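Local coordinates for lyase/mutase (PDB 4LSB), which is a TIM-barrel protein of a lyase/mutase family and carries a bound magnesium ion, at residues B[80-85]-B[115-120]; B[17-22]-B[156-161]. All coordinates share one frame; numbering follows the deposited sequence.

Contact 1 (B[80-85]-B[115-120])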
loop_
_atom_site.group_PDB
_atom_site.type_symbol
_atom_site.label_atom_id
_atom_site.label_comp_id
_atom_site.label_asym_id
_atom_site.label_seq_id
_atom_site.Cartn_x
_atom_site.Cartn_y
_atom_site.Cartn_z
ATOM N N HIS B 80 -12.432 -4.076 -4.371
ATOM C CA HIS B 80 -10.972 -4.114 -4.619
ATOM C C HIS B 80 -10.717 -4.459 -6.091
ATOM O O HIS B 80 -9.934 -3.798 -6.786
ATOM C CB HIS B 80 -10.321 -5.121 -3.661
ATOM C CG HIS B 80 -8.824 -5.272 -3.806
ATOM N ND1 HIS B 80 -7.939 -4.232 -3.630
ATOM C CD2 HIS B 80 -8.064 -6.365 -4.063
ATOM C CE1 HIS B 80 -6.701 -4.673 -3.788
ATOM N NE2 HIS B 80 -6.751 -5.969 -4.031
ATOM N N ILE B 81 -11.409 -5.459 -6.590
ATOM C CA ILE B 81 -11.286 -5.798 -8.008
ATOM C C ILE B 81 -11.590 -4.584 -8.862
ATOM O O ILE B 81 -10.815 -4.235 -9.769
ATOM C CB ILE B 81 -12.240 -6.916 -8.401
ATOM C CG1 ILE B 81 -11.796 -8.224 -7.778
ATOM C CG2 ILE B 81 -12.294 -7.026 -9.910
ATOM C CD1 ILE B 81 -12.900 -9.277 -7.820
ATOM N N ALA B 82 -12.726 -3.921 -8.613
ATOM C CA ALA B 82 -13.074 -2.732 -9.397
ATOM C C ALA B 82 -11.991 -1.622 -9.319
ATOM O O ALA B 82 -11.752 -0.887 -10.317
ATOM C CB ALA B 82 -14.442 -2.176 -8.963
ATOM N N ASP B 83 -11.397 -1.474 -8.150
ATOM C CA ASP B 83 -10.359 -0.451 -7.960
ATOM C C ASP B 83 -9.165 -0.780 -8.846
ATOM O O ASP B 83 -8.593 0.100 -9.422
ATOM C CB ASP B 83 -9.824 -0.402 -6.514
ATOM C CG ASP B 83 -10.738 0.338 -5.561
ATOM O OD1 ASP B 83 -11.666 1.047 -6.011
ATOM O OD2 ASP B 83 -10.521 0.160 -4.339
ATOM N N LEU B 84 -8.749 -2.049 -8.860
ATOM C CA LEU B 84 -7.558 -2.399 -9.623
ATOM C C LEU B 84 -7.795 -2.431 -11.179
ATOM O O LEU B 84 -6.900 -2.174 -11.954
ATOM C CB LEU B 84 -6.925 -3.658 -9.067
ATOM C CG LEU B 84 -5.912 -3.410 -7.909
ATOM C CD1 LEU B 84 -6.403 -2.525 -6.775
ATOM C CD2 LEU B 84 -5.435 -4.758 -7.411
ATOM N N VAL B 85 -9.003 -2.777 -11.592
ATOM C CA VAL B 85 -9.430 -2.687 -12.980
ATOM C C VAL B 85 -9.326 -1.237 -13.446
ATOM O O VAL B 85 -8.738 -0.984 -14.497
ATOM C CB VAL B 85 -10.866 -3.190 -13.157
ATOM C CG1 VAL B 85 -11.436 -2.820 -14.523
ATOM C CG2 VAL B 85 -10.908 -4.705 -12.950
ATOM N N ALA B 115 -17.148 -10.690 -12.424
ATOM C CA ALA B 115 -17.197 -10.167 -13.783
ATOM C C ALA B 115 -17.838 -8.787 -13.809
ATOM O O ALA B 115 -17.344 -7.870 -14.472
ATOM C CB ALA B 115 -17.929 -11.135 -14.723
ATOM N N GLU B 116 -18.914 -8.621 -13.031
ATOM C CA GLU B 116 -19.613 -7.362 -12.977
ATOM C C GLU B 116 -18.644 -6.290 -12.470
ATOM O O GLU B 116 -18.647 -5.170 -12.975
ATOM C CB GLU B 116 -20.846 -7.536 -12.096
ATOM C CG GLU B 116 -21.853 -6.420 -12.078
ATOM C CD GLU B 116 -23.090 -6.834 -11.253
ATOM O OE1 GLU B 116 -24.118 -7.227 -11.878
ATOM O OE2 GLU B 116 -23.028 -6.829 -9.987
ATOM N N ALA B 117 -17.761 -6.650 -11.530
ATOM C CA ALA B 117 -16.729 -5.732 -11.031
ATOM C C ALA B 117 -15.611 -5.440 -11.997
ATOM O O ALA B 117 -14.776 -4.560 -11.737
ATOM C CB ALA B 117 -16.149 -6.245 -9.717
ATOM N N GLY B 118 -15.561 -6.166 -13.118
ATOM C CA GLY B 118 -14.670 -5.878 -14.193
ATOM C C GLY B 118 -13.570 -6.879 -14.468
ATOM O O GLY B 118 -12.785 -6.724 -15.405
ATOM N N ALA B 119 -13.514 -7.928 -13.665
ATOM C CA ALA B 119 -12.537 -8.981 -13.888
ATOM C C ALA B 119 -12.853 -9.771 -15.167
ATOM O O ALA B 119 -14.005 -9.992 -15.522
ATOM C CB ALA B 119 -12.455 -9.900 -12.681
ATOM N N VAL B 120 -11.799 -10.218 -15.833
ATOM C CA VAL B 120 -11.968 -11.078 -16.985
ATOM C C VAL B 120 -11.483 -12.481 -16.715
ATOM O O VAL B 120 -11.446 -13.337 -17.588
ATOM C CB VAL B 120 -11.298 -10.519 -18.217
ATOM C CG1 VAL B 120 -12.013 -9.288 -18.712
ATOM C CG2 VAL B 120 -9.825 -10.226 -17.968
#

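Contact 2 (B[17-22]-B[156-161])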
loop_
_atom_site.group_PDB
_atom_site.type_symbol
_atom_site.label_atom_id
_atom_site.label_comp_id
_atom_site.label_asym_id
_atom_site.label_seq_id
_atom_site.Cartn_x
_atom_site.Cartn_y
_atom_site.Cartn_z
ATOM N N ARG B 17 -12.558 -6.506 -24.738
ATOM C CA ARG B 17 -11.214 -6.395 -25.344
ATOM C C ARG B 17 -10.196 -7.005 -24.385
ATOM O O ARG B 17 -9.400 -7.803 -24.797
ATOM C CB ARG B 17 -10.814 -4.951 -25.658
ATOM N N HIS B 18 -10.253 -6.636 -23.110
ATOM C CA HIS B 18 -9.339 -7.202 -22.122
ATOM C C HIS B 18 -9.505 -8.683 -21.971
ATOM O O HIS B 18 -8.519 -9.399 -21.777
ATOM C CB HIS B 18 -9.526 -6.558 -20.774
ATOM C CG HIS B 18 -9.016 -5.167 -20.725
ATOM N ND1 HIS B 18 -9.302 -4.316 -19.692
ATOM C CD2 HIS B 18 -8.198 -4.495 -21.557
ATOM C CE1 HIS B 18 -8.680 -3.172 -19.876
ATOM N NE2 HIS B 18 -8.005 -3.248 -21.010
ATOM N N ALA B 19 -10.736 -9.162 -22.146
ATOM C CA ALA B 19 -11.020 -10.595 -21.962
ATOM C C ALA B 19 -10.344 -11.404 -23.041
ATOM O O ALA B 19 -9.738 -12.475 -22.797
ATOM C CB ALA B 19 -12.529 -10.864 -21.946
ATOM N N GLU B 20 -10.423 -10.877 -24.242
ATOM C CA GLU B 20 -9.779 -11.547 -25.357
ATOM C C GLU B 20 -8.277 -11.457 -25.292
ATOM O O GLU B 20 -7.586 -12.444 -25.602
ATOM C CB GLU B 20 -10.239 -10.974 -26.708
ATOM C CG GLU B 20 -9.586 -11.693 -27.894
ATOM C CD GLU B 20 -9.783 -13.220 -27.929
ATOM O OE1 GLU B 20 -10.875 -13.736 -27.570
ATOM O OE2 GLU B 20 -8.812 -13.922 -28.325
ATOM N N ALA B 21 -7.763 -10.293 -24.961
ATOM C CA ALA B 21 -6.322 -10.153 -24.797
ATOM C C ALA B 21 -5.791 -11.141 -23.724
ATOM O O ALA B 21 -4.740 -11.799 -23.876
ATOM C CB ALA B 21 -5.976 -8.714 -24.463
ATOM N N PHE B 22 -6.544 -11.275 -22.637
ATOM C CA PHE B 22 -6.135 -12.141 -21.533
ATOM C C PHE B 22 -6.131 -13.600 -21.962
ATOM O O PHE B 22 -5.173 -14.322 -21.679
ATOM C CB PHE B 22 -7.035 -11.956 -20.336
ATOM C CG PHE B 22 -6.521 -12.635 -19.101
ATOM C CD1 PHE B 22 -5.240 -12.370 -18.626
ATOM C CD2 PHE B 22 -7.296 -13.516 -18.417
ATOM C CE1 PHE B 22 -4.767 -12.987 -17.454
ATOM C CE2 PHE B 22 -6.835 -14.126 -17.249
ATOM C CZ PHE B 22 -5.571 -13.859 -16.783
ATOM N N PRO B 156 -20.788 -12.591 -21.688
ATOM C CA PRO B 156 -20.699 -12.257 -23.135
ATOM C C PRO B 156 -19.256 -12.015 -23.649
ATOM O O PRO B 156 -19.051 -11.381 -24.691
ATOM C CB PRO B 156 -21.524 -10.975 -23.238
ATOM C CG PRO B 156 -21.359 -10.317 -21.920
ATOM C CD PRO B 156 -21.274 -11.444 -20.900
ATOM N N PHE B 157 -18.286 -12.517 -22.912
ATOM C CA PHE B 157 -16.865 -12.440 -23.290
ATOM C C PHE B 157 -16.203 -13.627 -22.642
ATOM O O PHE B 157 -16.791 -14.253 -21.759
ATOM C CB PHE B 157 -16.218 -11.145 -22.799
ATOM C CG PHE B 157 -16.460 -10.861 -21.358
ATOM C CD1 PHE B 157 -15.709 -11.485 -20.361
ATOM C CD2 PHE B 157 -17.453 -9.980 -20.989
ATOM C CE1 PHE B 157 -15.951 -11.219 -19.024
ATOM C CE2 PHE B 157 -17.691 -9.719 -19.667
ATOM C CZ PHE B 157 -16.951 -10.343 -18.680
ATOM N N PRO B 158 -14.985 -13.983 -23.101
ATOM C CA PRO B 158 -14.368 -15.166 -22.547
ATOM C C PRO B 158 -13.799 -14.895 -21.141
ATOM O O PRO B 158 -12.922 -14.046 -20.957
ATOM C CB PRO B 158 -13.237 -15.494 -23.530
ATOM C CG PRO B 158 -13.094 -14.324 -24.430
ATOM C CD PRO B 158 -14.327 -13.476 -24.313
ATOM N N PHE B 159 -14.303 -15.599 -20.160
ATOM C CA PHE B 159 -13.831 -15.438 -18.777
ATOM C C PHE B 159 -12.872 -16.583 -18.508
ATOM O O PHE B 159 -13.220 -17.758 -18.746
ATOM C CB PHE B 159 -14.998 -15.441 -17.798
ATOM C CG PHE B 159 -14.599 -15.243 -16.341
ATOM C CD1 PHE B 159 -14.139 -16.301 -15.573
ATOM C CD2 PHE B 159 -14.727 -14.000 -15.750
ATOM C CE1 PHE B 159 -13.799 -16.107 -14.263
ATOM C CE2 PHE B 159 -14.373 -13.803 -14.453
ATOM C CZ PHE B 159 -13.902 -14.866 -13.699
ATOM N N THR B 160 -11.651 -16.249 -18.109
ATOM C CA THR B 160 -10.612 -17.255 -17.902
ATOM C C THR B 160 -10.636 -17.731 -16.468
ATOM O O THR B 160 -10.212 -17.001 -15.551
ATOM C CB THR B 160 -9.217 -16.732 -18.237
ATOM O OG1 THR B 160 -9.189 -16.394 -19.618
ATOM C CG2 THR B 160 -8.166 -17.793 -17.935
ATOM N N LEU B 161 -11.230 -18.928 -16.281
ATOM C CA LEU B 161 -11.377 -19.550 -14.979
ATOM C C LEU B 161 -10.159 -20.383 -14.585
ATOM O O LEU B 161 -9.803 -21.334 -15.258
ATOM C CB LEU B 161 -12.636 -20.406 -14.830
ATOM C CG LEU B 161 -12.808 -21.063 -13.446
ATOM C CD1 LEU B 161 -13.232 -20.099 -12.359
ATOM C CD2 LEU B 161 -13.816 -22.212 -13.482
HETATM O O HOH W 1 -10.327 -13.846 -20.322
#

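Contact 1 (B[80-85]-B[115-120])
Ile81 meets Ala117 and Ala119 through one methyl, CG2. That methyl lies 3.9 Å from Ala117 CB and 4.0 Å from Ala119 CB. The torsion explains the choice of branch: CG2 stands opposite the backbone N, while CG1 stays beside it (chi1 -70°). The same side chain also packs on Ala94 of strand 92-95 and on Leu96, so it is buried between its own helix 74-88 and the sheet.

Ala82 brings the two backbones close. Its CA is 3.4 Å from Ala117 O, a CA-H...O contact with an angle of 133° at the hydrogen. There is no conventional hydrogen bond between the two segments.

One turn further on, Val85 turns CG2 to the loop. CG2 is opposite the carbonyl carbon and rests 3.7 Å from Gly118 O.

The shape of the loop comes from Gly118. Its phi is positive (113°), and its N bonds back to Ala115 O at 2.8 Å. This bond is one of two back into the last turn, and with the positive phi they make the Schellman motif that ends helix 104-116. Gln15 gives Ala115 O a second hydrogen bond through NE2.

The residues at this turn, Ala117, Gly118 and Ala119, are small, which is consistent with the close approach of helix 74-88. Both segments rest on strand 92-95, through Ile81, Val85 and Ala119. This is an outer helix of a beta/alpha (TIM) barrel packed against the C-terminal turn of the next one.

Contact 2 (B[17-22]-B[156-161])
Ala19 is the first residue of helix segment 17-22 to touch segment 156-161. Its CB lies 3.4 Å from Pro158 O and 3.6 Å from Phe157 CD1. The Pro158 ring adds CD at the same methyl. The Phe157 ring reaches the helix because CG sits between the backbone N and the carbonyl carbon (chi1 50°).

The carbonyl of Ala19 works through water. One water molecule is hydrogen-bonded to Ala19 O at 2.9 Å, to Pro158 O at 2.7 Å and to Thr160 OG1 at 2.9 Å. It therefore ties the helix backbone to the loop and to the start of strand 160-164. No direct hydrogen bond joins the two segments.

Glu20 makes a lighter contact at the outer side. Its chain bends at chi2 (56°), and OE1 passes 3.9 Å from Pro158 CG. The charge is engaged by Arg23, which forms a salt bridge with OE2.

Phe22 closes the segment with its ring against Thr160. CD2 is 3.6 Å from Thr160 OG1, and CE2 is 3.7 Å from Thr160 CB. The bridging water lies at the edge of this ring, in its plane. The ring also packs on Ala53 and Pro91, and His26 meets it edge-to-face.

Ala53, Pro91, Val120 and Thr160 lie just before or at the start of strands of the sheet. Helix 14-25 packs on all four. It thus lies across the N-terminal end of four neighbouring strands, consistent with the extra N-terminal helix that covers the bottom of many TIM barrels.

How the contacts relate
Contacts 1 and 2 have centres 13 Å apart and meet at Val120, the last residue of segment 115-120. Val120 O probably accepts a hydrogen bond from Thr160 N at 3.0 Å, which joins the starts of neighbouring strands 121-125 and 160-164. Val120 CG1 also packs 3.6 Å from Ala19 CB, under helix 14-25. Contact 1 lies between outer helices of the barrel, and contact 2 at the N-terminal end of its strands. The magnesium ion is bound by Ser58 and Glu97, which follow strands 54-55 and 92-95, at the other end of the barrel. It is about 12 Å from the Ile81 side chain of contact 1. The two residues that bind it lie in neither contact.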